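Local atomic coordinates of vanadium-dependent bromoperoxidase (Corallina officinalis, PDB entry 1QHB), a protein that uses a bound vanadate cofactor and hydrogen peroxide to oxidise bromide and halogenate organic substrates, working as a calcium-stabilised dodecamer. Residues T494-F499 against G532-L537; I566-L571 against F584-F589; Y336-N341 against D539-G544. All coordinates share one frame; numbering follows the deposited sequence.

How the contacts relate
Helix 530-548 joins two of the three contacts. One part of it, 532-537, lies against the end of helix 484-499 in contact 1, and the following turns, 539-544, meet helix 337-349 in contact 3; the two centres are 11 Å apart, and L496 CD1 comes within 3.5 Å of Y339 O. Contact 2, centred 10 Å from contact 1, lays strand 585-587 and the residues beside it against helix 553-574 and reaches contact 1 directly, where K497 NZ bonds to P587 O at 3.0 Å. Contacts 2 and 3 do not touch. Contact 3 is the one beside the vanadate pocket: the V541 side chain lies about 4 Å from that of H485 and about 6 Å from that of R545.

Contact 1: T494-F499 against G532-L537; sequences TILKAF and GELNKL
K497 and L496 of helix 484-499 meet N535 and L534 of helix 530-548 in an antiparallel helix pair inside the helical core of the vanadium haloperoxidase fold. The short axes run at 172° and come no closer than 10.1 Å. The packed side is leucine on leucine. L534 CD1 lies 3.9 Å from L496 CB and also touches K497 CG, while its CD2 meets L496 CD1; the two leucines cross at about a right angle, and Y339 of helix 337-349 also touches L496. The other side is polar and holds a water. K497 runs past L534 in the opposite direction and bends at chi3 (-68°), which brings its ammonium, also bonded to P587 O, to the N535 amide. N535 ND2 donates to P229 O as well. Truncating K497 to an alanine would probably leave N535 OD1 and P587 O without this donor and open a gap beside L534. Water 1 accepts from both K497 NZ and N535 ND2, closing a small ring beside the direct bond. In that bond NZ lies 2.9 Å from N535 OD1, in the carbonyl plane on a lone pair, with a C=O...N angle of 134°.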
ATOM      1  N   THR A 494     -33.446  18.379  15.653  1.00 11.26           N
ATOM      2  CA  THR A 494     -32.606  18.685  14.498  1.00 10.21           C
ATOM      3  C   THR A 494     -33.021  17.781  13.341  1.00  9.61           C
ATOM      4  O   THR A 494     -33.312  18.332  12.255  1.00 12.39           O
ATOM      5  CB  THR A 494     -31.115  18.510  14.832  1.00 12.89           C
ATOM      6  OG1 THR A 494     -30.835  19.477  15.844  1.00  8.52           O
ATOM      7  CG2 THR A 494     -30.195  18.806  13.641  1.00  6.75           C
ATOM      8  N   ILE A 495     -33.281  16.492  13.618  1.00  8.99           N
ATOM      9  CA  ILE A 495     -33.713  15.604  12.522  1.00  7.65           C
ATOM     10  C   ILE A 495     -35.058  16.033  11.977  1.00 11.21           C
ATOM     11  O   ILE A 495     -35.327  16.004  10.752  1.00 10.90           O
ATOM     12  CB  ILE A 495     -33.814  14.150  13.041  1.00 12.41           C
ATOM     13  CG1 ILE A 495     -32.482  13.504  13.342  1.00  9.41           C
ATOM     14  CG2 ILE A 495     -34.589  13.242  12.045  1.00  5.69           C
ATOM     15  CD1 ILE A 495     -31.416  13.609  12.231  1.00  6.09           C
ATOM     16  N   LEU A 496     -36.021  16.283  12.866  1.00  9.05           N
ATOM     17  CA  LEU A 496     -37.349  16.696  12.438  1.00 10.92           C
ATOM     18  C   LEU A 496     -37.316  18.047  11.713  1.00  8.93           C
ATOM     19  O   LEU A 496     -38.082  18.206  10.769  1.00 13.03           O
ATOM     20  CB  LEU A 496     -38.291  16.785  13.653  1.00  8.89           C
ATOM     21  CG  LEU A 496     -38.602  15.471  14.379  1.00 10.93           C
ATOM     22  CD1 LEU A 496     -39.399  15.767  15.662  1.00  8.33           C
ATOM     23  CD2 LEU A 496     -39.344  14.511  13.482  1.00  8.40           C
ATOM     24  N   LYS A 497     -36.514  19.025  12.156  1.00  8.93           N
ATOM     25  CA  LYS A 497     -36.548  20.305  11.412  1.00  9.86           C
ATOM     26  C   LYS A 497     -35.881  20.104  10.046  1.00 11.77           C
ATOM     27  O   LYS A 497     -36.267  20.797   9.143  1.00 10.64           O
ATOM     28  CB  LYS A 497     -35.873  21.434  12.145  1.00  8.28           C
ATOM     29  CG  LYS A 497     -36.445  21.892  13.480  1.00  7.29           C
ATOM     30  CD  LYS A 497     -35.701  23.070  14.038  1.00  8.28           C
ATOM     31  CE  LYS A 497     -34.297  22.687  14.437  1.00  8.89           C
ATOM     32  NZ  LYS A 497     -33.564  23.686  15.266  1.00  8.41           N
ATOM     33  N   ALA A 498     -34.948  19.200   9.809  1.00  8.45           N
ATOM     34  CA  ALA A 498     -34.362  18.921   8.533  1.00  9.80           C
ATOM     35  C   ALA A 498     -35.393  18.211   7.643  1.00  9.53           C
ATOM     36  O   ALA A 498     -35.420  18.453   6.434  1.00 12.83           O
ATOM     37  CB  ALA A 498     -33.158  17.964   8.633  1.00  7.41           C
ATOM     38  N   PHE A 499     -36.133  17.270   8.216  1.00 11.70           N
ATOM     39  CA  PHE A 499     -36.970  16.439   7.370  1.00 11.02           C
ATOM     40  C   PHE A 499     -38.288  17.075   6.965  1.00 13.87           C
ATOM     41  O   PHE A 499     -38.843  16.709   5.916  1.00 12.04           O
ATOM     42  CB  PHE A 499     -37.246  15.149   8.171  1.00  8.26           C
ATOM     43  CG  PHE A 499     -37.247  13.960   7.263  1.00 19.43           C
ATOM     44  CD1 PHE A 499     -38.343  13.680   6.478  1.00 25.36           C
ATOM     45  CD2 PHE A 499     -36.142  13.162   7.191  1.00 22.46           C
ATOM     46  CE1 PHE A 499     -38.327  12.575   5.639  1.00 26.59           C
ATOM     47  CE2 PHE A 499     -36.091  12.090   6.333  1.00 19.05           C
ATOM     48  CZ  PHE A 499     -37.194  11.795   5.569  1.00 25.48           C
ATOM     49  N   GLY A 532     -40.162  26.655  15.362  1.00 12.00           N
ATOM     50  CA  GLY A 532     -40.188  27.288  16.695  1.00  8.83           C
ATOM     51  C   GLY A 532     -40.918  26.424  17.716  1.00 10.99           C
ATOM     52  O   GLY A 532     -40.510  26.424  18.862  1.00 10.29           O
ATOM     53  N   GLU A 533     -41.964  25.659  17.361  1.00 10.70           N
ATOM     54  CA  GLU A 533     -42.662  24.802  18.296  1.00 10.14           C
ATOM     55  C   GLU A 533     -41.879  23.494  18.550  1.00 11.19           C
ATOM     56  O   GLU A 533     -42.102  22.825  19.563  1.00 10.97           O
ATOM     57  CB  GLU A 533     -44.075  24.478  17.792  1.00 12.44           C
ATOM     58  CG  GLU A 533     -45.040  25.674  17.876  1.00 12.39           C
ATOM     59  CD  GLU A 533     -45.146  26.160  19.323  1.00 14.03           C
ATOM     60  OE1 GLU A 533     -45.760  25.421  20.143  1.00 15.12           O
ATOM     61  OE2 GLU A 533     -44.574  27.234  19.600  1.00 11.43           O
ATOM     62  N   LEU A 534     -40.976  23.113  17.647  1.00  9.80           N
ATOM     63  CA  LEU A 534     -40.133  21.915  17.882  1.00 10.76           C
ATOM     64  C   LEU A 534     -39.004  22.313  18.804  1.00 10.18           C
ATOM     65  O   LEU A 534     -38.660  21.632  19.782  1.00 12.66           O
ATOM     66  CB  LEU A 534     -39.592  21.327  16.594  1.00  9.52           C
ATOM     67  CG  LEU A 534     -40.582  20.561  15.715  1.00 10.70           C
ATOM     68  CD1 LEU A 534     -39.946  20.252  14.339  1.00  6.91           C
ATOM     69  CD2 LEU A 534     -41.025  19.271  16.394  1.00  9.32           C
ATOM     70  N   ASN A 535     -38.442  23.514  18.575  1.00 10.13           N
ATOM     71  CA  ASN A 535     -37.440  24.070  19.465  1.00 11.02           C
ATOM     72  C   ASN A 535     -38.069  24.256  20.839  1.00 11.40           C
ATOM     73  O   ASN A 535     -37.492  23.939  21.882  1.00 14.52           O
ATOM     74  CB  ASN A 535     -36.857  25.418  18.996  1.00  8.09           C
ATOM     75  CG  ASN A 535     -35.942  25.344  17.800  1.00 15.20           C
ATOM     76  OD1 ASN A 535     -35.477  24.290  17.333  1.00 12.30           O
ATOM     77  ND2 ASN A 535     -35.633  26.505  17.212  1.00 12.28           N
ATOM     78  N   LYS A 536     -39.292  24.781  20.908  1.00 13.38           N
ATOM     79  CA  LYS A 536     -39.985  24.952  22.209  1.00 11.38           C
ATOM     80  C   LYS A 536     -40.130  23.635  22.973  1.00  8.93           C
ATOM     81  O   LYS A 536     -39.980  23.567  24.195  1.00 11.61           O
ATOM     82  CB  LYS A 536     -41.371  25.566  21.941  1.00  9.08           C
ATOM     83  CG  LYS A 536     -42.066  25.903  23.275  1.00 12.74           C
ATOM     84  CD  LYS A 536     -43.417  26.564  23.108  1.00 10.67           C
ATOM     85  CE  LYS A 536     -43.299  27.979  22.535  1.00  7.68           C
ATOM     86  NZ  LYS A 536     -44.588  28.529  22.029  1.00  7.22           N
ATOM     87  N   LEU A 537     -40.521  22.578  22.259  1.00  9.76           N
ATOM     88  CA  LEU A 537     -40.698  21.249  22.806  1.00  9.04           C
ATOM     89  C   LEU A 537     -39.383  20.696  23.384  1.00 12.30           C
ATOM     90  O   LEU A 537     -39.328  20.170  24.519  1.00 11.64           O
ATOM     91  CB  LEU A 537     -41.190  20.312  21.695  1.00  9.89           C
ATOM     92  CG  LEU A 537     -41.423  18.829  22.057  1.00 11.22           C
ATOM     93  CD1 LEU A 537     -42.530  18.711  23.079  1.00  8.29           C
ATOM     94  CD2 LEU A 537     -41.788  18.020  20.818  1.00  9.29           C
TER
HETATM   95  O   HOH W   1     -34.032  26.744  14.779  1.00 15.75           O

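Contact 2: I566-L571 against F584-F589; sequences IAIGIL and FNLPKF
I568 presses its CG1 branch against L586, with CG1 3.6 Å from L586 CD2. That branch stands anti to the carbonyl carbon (chi1 -77°) and runs on extended through chi2, which sets CD1 between L586 CD2, 4.0 Å away, and the K588 chain. L586 answers with a different conformation: its CG is anti to the backbone N (chi1 162°), and of its two methyls CD2 is the one that meets the isoleucine. The aliphatic part of K588 bends at chi3 and crosses I568 at about a right angle, its CG, CD and CE all near I568 CD1, with CE at 4.1 Å. The segment 584-589 enters the two-stranded antiparallel sheet of the C-terminus, 585-587 beside 593-595, which is laid on helix 553-574, and I594 of the partner strand also packs on L586 and K588. One turn further along the helix, L571 extends CD2 to within 4.0 Å of F584 CE2, meeting the ring obliquely. L382 of helix 376-402 touches this leucine as well, and L357 packs on F584. K588 also reaches across the subunit boundary, where it packs on F35 of a neighbouring subunit.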
ATOM      1  N   ILE A 566     -24.361  16.169  16.841  1.00 10.16           N
ATOM      2  CA  ILE A 566     -24.348  14.717  16.620  1.00 10.30           C
ATOM      3  C   ILE A 566     -25.276  14.433  15.457  1.00 10.46           C
ATOM      4  O   ILE A 566     -24.910  13.693  14.566  1.00  9.47           O
ATOM      5  CB  ILE A 566     -24.760  13.949  17.898  1.00 14.01           C
ATOM      6  CG1 ILE A 566     -23.733  13.995  19.038  1.00  8.87           C
ATOM      7  CG2 ILE A 566     -25.076  12.498  17.616  1.00 11.66           C
ATOM      8  CD1 ILE A 566     -22.319  13.621  18.641  1.00 16.02           C
ATOM      9  N   ALA A 567     -26.486  15.000  15.450  1.00  8.52           N
ATOM     10  CA  ALA A 567     -27.464  14.801  14.397  1.00  7.79           C
ATOM     11  C   ALA A 567     -26.941  15.262  13.045  1.00  9.41           C
ATOM     12  O   ALA A 567     -27.074  14.525  12.071  1.00  8.54           O
ATOM     13  CB  ALA A 567     -28.753  15.561  14.661  1.00  8.98           C
ATOM     14  N   ILE A 568     -26.336  16.443  13.003  1.00  8.67           N
ATOM     15  CA  ILE A 568     -25.782  16.985  11.744  1.00 10.13           C
ATOM     16  C   ILE A 568     -24.688  16.050  11.208  1.00 11.41           C
ATOM     17  O   ILE A 568     -24.593  15.768  10.011  1.00  8.01           O
ATOM     18  CB  ILE A 568     -25.227  18.421  11.990  1.00 11.63           C
ATOM     19  CG1 ILE A 568     -26.320  19.455  12.064  1.00 10.76           C
ATOM     20  CG2 ILE A 568     -24.192  18.795  10.919  1.00  7.68           C
ATOM     21  CD1 ILE A 568     -25.989  20.870  12.555  1.00  5.36           C
ATOM     22  N   GLY A 569     -23.841  15.522  12.100  1.00  8.34           N
ATOM     23  CA  GLY A 569     -22.789  14.567  11.740  1.00  8.01           C
ATOM     24  C   GLY A 569     -23.272  13.274  11.118  1.00  9.29           C
ATOM     25  O   GLY A 569     -22.772  12.809  10.087  1.00  8.82           O
ATOM     26  N   ILE A 570     -24.364  12.726  11.691  1.00 10.33           N
ATOM     27  CA  ILE A 570     -25.004  11.553  11.123  1.00 10.15           C
ATOM     28  C   ILE A 570     -25.617  11.854   9.742  1.00 10.09           C
ATOM     29  O   ILE A 570     -25.511  11.134   8.723  1.00  9.73           O
ATOM     30  CB  ILE A 570     -26.093  11.010  12.075  1.00 10.37           C
ATOM     31  CG1 ILE A 570     -25.391  10.405  13.310  1.00  8.76           C
ATOM     32  CG2 ILE A 570     -26.979  10.044  11.366  1.00  7.42           C
ATOM     33  CD1 ILE A 570     -26.312  10.045  14.482  1.00 10.60           C
ATOM     34  N   LEU A 571     -26.298  12.983   9.656  1.00  8.89           N
ATOM     35  CA  LEU A 571     -26.886  13.262   8.317  1.00  7.29           C
ATOM     36  C   LEU A 571     -25.794  13.401   7.263  1.00  7.77           C
ATOM     37  O   LEU A 571     -25.974  12.943   6.130  1.00 10.74           O
ATOM     38  CB  LEU A 571     -27.660  14.577   8.339  1.00  9.36           C
ATOM     39  CG  LEU A 571     -28.977  14.449   9.120  1.00 12.66           C
ATOM     40  CD1 LEU A 571     -29.630  15.814   9.199  1.00  8.74           C
ATOM     41  CD2 LEU A 571     -29.845  13.415   8.455  1.00  6.83           C
ATOM     42  N   PHE A 584     -30.913  18.217   2.702  1.00 15.32           N
ATOM     43  CA  PHE A 584     -31.751  18.599   3.836  1.00 14.05           C
ATOM     44  C   PHE A 584     -31.392  20.064   4.109  1.00 16.21           C
ATOM     45  O   PHE A 584     -30.246  20.482   4.185  1.00 15.63           O
ATOM     46  CB  PHE A 584     -31.429  17.769   5.060  1.00  9.45           C
ATOM     47  CG  PHE A 584     -31.842  16.331   5.026  1.00 16.76           C
ATOM     48  CD1 PHE A 584     -33.187  16.036   5.251  1.00 13.43           C
ATOM     49  CD2 PHE A 584     -30.936  15.314   4.789  1.00 14.36           C
ATOM     50  CE1 PHE A 584     -33.624  14.716   5.278  1.00 17.99           C
ATOM     51  CE2 PHE A 584     -31.401  13.992   4.775  1.00 16.87           C
ATOM     52  CZ  PHE A 584     -32.724  13.720   5.034  1.00 16.96           C
ATOM     53  N   ASN A 585     -32.439  20.852   4.221  1.00 13.37           N
ATOM     54  CA  ASN A 585     -32.368  22.253   4.599  1.00 15.21           C
ATOM     55  C   ASN A 585     -32.526  22.288   6.124  1.00 15.72           C
ATOM     56  O   ASN A 585     -33.614  21.901   6.535  1.00 16.65           O
ATOM     57  CB  ASN A 585     -33.444  23.090   3.917  1.00 14.11           C
ATOM     58  CG  ASN A 585     -33.345  24.543   4.356  1.00 24.12           C
ATOM     59  OD1 ASN A 585     -32.849  25.384   3.618  1.00 25.78           O
ATOM     60  ND2 ASN A 585     -33.811  24.807   5.567  1.00 22.87           N
ATOM     61  N   LEU A 586     -31.514  22.663   6.907  1.00 13.02           N
ATOM     62  CA  LEU A 586     -31.702  22.604   8.362  1.00  9.73           C
ATOM     63  C   LEU A 586     -31.446  23.894   9.111  1.00 11.65           C
ATOM     64  O   LEU A 586     -30.321  24.408   9.210  1.00 15.47           O
ATOM     65  CB  LEU A 586     -30.818  21.488   8.931  1.00 12.00           C
ATOM     66  CG  LEU A 586     -30.495  21.469  10.435  1.00 17.79           C
ATOM     67  CD1 LEU A 586     -31.765  21.290  11.241  1.00 17.74           C
ATOM     68  CD2 LEU A 586     -29.507  20.365  10.721  1.00 21.39           C
ATOM     69  N   PRO A 587     -32.493  24.434   9.717  1.00 12.14           N
ATOM     70  CA  PRO A 587     -32.388  25.664  10.496  1.00 11.17           C
ATOM     71  C   PRO A 587     -31.752  25.306  11.823  1.00 12.95           C
ATOM     72  O   PRO A 587     -32.421  24.656  12.641  1.00 11.48           O
ATOM     73  CB  PRO A 587     -33.814  26.152  10.667  1.00 11.63           C
ATOM     74  CG  PRO A 587     -34.726  25.093  10.197  1.00 11.60           C
ATOM     75  CD  PRO A 587     -33.903  23.997   9.569  1.00 12.28           C
ATOM     76  N   LYS A 588     -30.536  25.763  12.109  1.00 10.11           N
ATOM     77  CA  LYS A 588     -29.894  25.411  13.371  1.00  8.68           C
ATOM     78  C   LYS A 588     -30.406  26.214  14.550  1.00 10.57           C
ATOM     79  O   LYS A 588     -31.084  27.234  14.395  1.00 10.81           O
ATOM     80  CB  LYS A 588     -28.377  25.566  13.238  1.00  8.49           C
ATOM     81  CG  LYS A 588     -27.790  24.635  12.156  1.00  9.02           C
ATOM     82  CD  LYS A 588     -26.329  24.954  11.889  1.00 18.15           C
ATOM     83  CE  LYS A 588     -25.491  24.847  13.176  1.00 16.30           C
ATOM     84  NZ  LYS A 588     -24.140  25.410  12.963  1.00 27.76           N
ATOM     85  N   PHE A 589     -30.037  25.835  15.789  1.00  8.04           N
ATOM     86  CA  PHE A 589     -30.411  26.615  16.955  1.00  9.53           C
ATOM     87  C   PHE A 589     -29.800  28.019  16.938  1.00 13.82           C
ATOM     88  O   PHE A 589     -30.278  28.897  17.650  1.00 13.95           O
ATOM     89  CB  PHE A 589     -29.984  25.931  18.248  1.00  6.25           C
ATOM     90  CG  PHE A 589     -30.686  24.612  18.508  1.00  8.20           C
ATOM     91  CD1 PHE A 589     -32.028  24.470  18.335  1.00  7.26           C
ATOM     92  CD2 PHE A 589     -29.959  23.523  18.942  1.00  8.72           C
ATOM     93  CE1 PHE A 589     -32.668  23.265  18.557  1.00 11.81           C
ATOM     94  CE2 PHE A 589     -30.576  22.323  19.174  1.00  8.91           C
ATOM     95  CZ  PHE A 589     -31.948  22.185  18.986  1.00 11.20           C
TER

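Contact 3: Y336-N341 against D539-G544; sequences YEAYLN and DNVAIG
A338, in the first turn of helix 337-349, has its CA 7.7 Å from that of V541 on helix 530-548, with Y336 at the N-cap of the former. From 539-544, V541 alone makes the contact, meeting the side chains of A338 and Y339. Its CG2, anti to the carbonyl carbon, lies 3.8 Å from A338 CB and 3.6 Å from Y339 OH. CG1 is anti to the backbone N (chi1 172°) and comes to 3.3 Å from the same OH, with V541 CB almost as near. The phenol thus points its oxygen end at the branched valine, the two side chains approaching from opposite directions. No hydrogen bond joins these segments. The ring of Y339 is also held from its own helix: A338 CB sits 3.8 Å above its plane, over the centre of one face. A489, C492 and V493 of helix 484-499 touch the tyrosine too, while V330 packs on V541. Away from the valine, Y336 OH bonds to L380 O of another neighbouring subunit, not the one that meets K588. V541 lies beside the vanadate site, near H485 and R545, in the helical bundle that vanadium haloperoxidases share with PAP2 phosphatases.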
ATOM      1  N   TYR A 336     -36.753   9.393  23.389  1.00 11.86           N
ATOM      2  CA  TYR A 336     -37.176  10.153  22.202  1.00 14.18           C
ATOM      3  C   TYR A 336     -38.692  10.366  22.126  1.00 14.51           C
ATOM      4  O   TYR A 336     -39.238  10.763  21.096  1.00 12.01           O
ATOM      5  CB  TYR A 336     -36.701   9.461  20.909  1.00 12.27           C
ATOM      6  CG  TYR A 336     -37.093   8.010  20.789  1.00 12.06           C
ATOM      7  CD1 TYR A 336     -38.400   7.574  20.785  1.00 13.23           C
ATOM      8  CD2 TYR A 336     -36.108   7.035  20.655  1.00 10.26           C
ATOM      9  CE1 TYR A 336     -38.749   6.235  20.678  1.00 13.47           C
ATOM     10  CE2 TYR A 336     -36.433   5.699  20.564  1.00  6.87           C
ATOM     11  CZ  TYR A 336     -37.745   5.298  20.548  1.00 11.84           C
ATOM     12  OH  TYR A 336     -38.047   3.964  20.440  1.00 11.75           O
ATOM     13  N   GLU A 337     -39.407   9.981  23.190  1.00 14.31           N
ATOM     14  CA  GLU A 337     -40.852  10.014  23.252  1.00 13.36           C
ATOM     15  C   GLU A 337     -41.474  11.312  22.747  1.00  9.79           C
ATOM     16  O   GLU A 337     -42.344  11.310  21.888  1.00  9.79           O
ATOM     17  CB  GLU A 337     -41.331   9.703  24.707  1.00 11.77           C
ATOM     18  CG  GLU A 337     -42.852   9.698  24.820  1.00 10.98           C
ATOM     19  CD  GLU A 337     -43.410   9.122  26.107  1.00 12.46           C
ATOM     20  OE1 GLU A 337     -42.619   8.515  26.864  1.00 11.97           O
ATOM     21  OE2 GLU A 337     -44.637   9.269  26.303  1.00  9.11           O
ATOM     22  N   ALA A 338     -41.085  12.457  23.253  1.00  8.70           N
ATOM     23  CA  ALA A 338     -41.694  13.734  22.903  1.00  9.33           C
ATOM     24  C   ALA A 338     -41.586  14.009  21.411  1.00 10.94           C
ATOM     25  O   ALA A 338     -42.503  14.588  20.858  1.00 10.61           O
ATOM     26  CB  ALA A 338     -41.037  14.851  23.722  1.00  5.22           C
ATOM     27  N   TYR A 339     -40.471  13.637  20.788  1.00  8.34           N
ATOM     28  CA  TYR A 339     -40.144  13.970  19.388  1.00  8.48           C
ATOM     29  C   TYR A 339     -40.801  12.989  18.460  1.00 10.43           C
ATOM     30  O   TYR A 339     -41.243  13.309  17.343  1.00 12.25           O
ATOM     31  CB  TYR A 339     -38.608  14.099  19.204  1.00  8.13           C
ATOM     32  CG  TYR A 339     -38.070  14.693  20.516  1.00  9.52           C
ATOM     33  CD1 TYR A 339     -38.298  15.997  20.860  1.00  9.27           C
ATOM     34  CD2 TYR A 339     -37.454  13.847  21.427  1.00  9.81           C
ATOM     35  CE1 TYR A 339     -37.888  16.492  22.100  1.00  6.93           C
ATOM     36  CE2 TYR A 339     -37.039  14.306  22.672  1.00  9.12           C
ATOM     37  CZ  TYR A 339     -37.270  15.623  23.007  1.00 10.46           C
ATOM     38  OH  TYR A 339     -36.890  16.081  24.243  1.00 12.79           O
ATOM     39  N   LEU A 340     -40.956  11.759  18.919  1.00  9.27           N
ATOM     40  CA  LEU A 340     -41.675  10.769  18.119  1.00  9.04           C
ATOM     41  C   LEU A 340     -43.155  11.147  18.092  1.00 10.33           C
ATOM     42  O   LEU A 340     -43.817  11.157  17.064  1.00 10.21           O
ATOM     43  CB  LEU A 340     -41.416   9.377  18.697  1.00  9.76           C
ATOM     44  CG  LEU A 340     -42.392   8.289  18.231  1.00 12.57           C
ATOM     45  CD1 LEU A 340     -42.223   8.009  16.752  1.00 10.89           C
ATOM     46  CD2 LEU A 340     -42.263   7.061  19.102  1.00  9.93           C
ATOM     47  N   ASN A 341     -43.684  11.619  19.212  1.00 11.94           N
ATOM     48  CA  ASN A 341     -45.099  12.044  19.279  1.00 12.84           C
ATOM     49  C   ASN A 341     -45.300  13.295  18.431  1.00 11.40           C
ATOM     50  O   ASN A 341     -46.354  13.351  17.825  1.00 10.20           O
ATOM     51  CB  ASN A 341     -45.551  12.356  20.709  1.00  8.53           C
ATOM     52  CG  ASN A 341     -45.571  11.107  21.576  1.00 11.18           C
ATOM     53  OD1 ASN A 341     -45.813  11.261  22.790  1.00 14.17           O
ATOM     54  ND2 ASN A 341     -45.293   9.938  21.021  1.00  5.62           N
ATOM     55  N   ASP A 539     -36.992  22.599  24.441  1.00 10.02           N
ATOM     56  CA  ASP A 539     -36.813  23.369  25.674  1.00  9.46           C
ATOM     57  C   ASP A 539     -37.758  22.895  26.774  1.00 11.11           C
ATOM     58  O   ASP A 539     -37.338  22.921  27.931  1.00 13.37           O
ATOM     59  CB  ASP A 539     -36.957  24.861  25.399  1.00  9.34           C
ATOM     60  CG  ASP A 539     -35.683  25.631  25.187  1.00 13.89           C
ATOM     61  OD1 ASP A 539     -34.591  25.205  25.680  1.00 10.60           O
ATOM     62  OD2 ASP A 539     -35.721  26.710  24.532  1.00 15.25           O
ATOM     63  N   ASN A 540     -38.996  22.535  26.506  1.00  8.83           N
ATOM     64  CA  ASN A 540     -39.936  22.092  27.541  1.00  9.75           C
ATOM     65  C   ASN A 540     -39.472  20.814  28.230  1.00 10.96           C
ATOM     66  O   ASN A 540     -39.491  20.606  29.446  1.00  9.91           O
ATOM     67  CB  ASN A 540     -41.276  21.791  26.876  1.00  9.10           C
ATOM     68  CG  ASN A 540     -42.152  22.947  26.436  1.00 11.44           C
ATOM     69  OD1 ASN A 540     -43.103  22.675  25.709  1.00 10.49           O
ATOM     70  ND2 ASN A 540     -41.917  24.190  26.834  1.00  7.72           N
ATOM     71  N   VAL A 541     -38.999  19.836  27.419  1.00 10.85           N
ATOM     72  CA  VAL A 541     -38.520  18.595  28.025  1.00 10.83           C
ATOM     73  C   VAL A 541     -37.252  18.833  28.821  1.00 11.88           C
ATOM     74  O   VAL A 541     -37.124  18.322  29.936  1.00 14.14           O
ATOM     75  CB  VAL A 541     -38.310  17.539  26.939  1.00 13.87           C
ATOM     76  CG1 VAL A 541     -37.628  16.292  27.487  1.00  9.80           C
ATOM     77  CG2 VAL A 541     -39.657  17.256  26.267  1.00 10.75           C
ATOM     78  N   ALA A 542     -36.303  19.609  28.372  1.00 11.70           N
ATOM     79  CA  ALA A 542     -35.041  19.891  29.032  1.00 11.60           C
ATOM     80  C   ALA A 542     -35.278  20.697  30.300  1.00 12.06           C
ATOM     81  O   ALA A 542     -34.740  20.305  31.348  1.00 11.08           O
ATOM     82  CB  ALA A 542     -34.178  20.748  28.061  1.00  7.04           C
ATOM     83  N   ILE A 543     -36.091  21.773  30.173  1.00 10.50           N
ATOM     84  CA  ILE A 543     -36.362  22.599  31.357  1.00 12.43           C
ATOM     85  C   ILE A 543     -37.256  21.837  32.342  1.00 12.06           C
ATOM     86  O   ILE A 543     -37.146  21.978  33.562  1.00 11.12           O
ATOM     87  CB  ILE A 543     -37.019  23.946  31.048  1.00 20.62           C
ATOM     88  CG1 ILE A 543     -36.233  24.824  30.099  1.00 16.49           C
ATOM     89  CG2 ILE A 543     -37.343  24.676  32.359  1.00 12.86           C
ATOM     90  CD1 ILE A 543     -34.842  25.258  30.490  1.00 23.30           C
ATOM     91  N   GLY A 544     -38.083  20.910  31.860  1.00  9.56           N
ATOM     92  CA  GLY A 544     -38.810  20.056  32.805  1.00  6.00           C
ATOM     93  C   GLY A 544     -37.845  19.387  33.794  1.00 12.88           C
ATOM     94  O   GLY A 544     -38.249  19.137  34.928  1.00 12.48           O
TER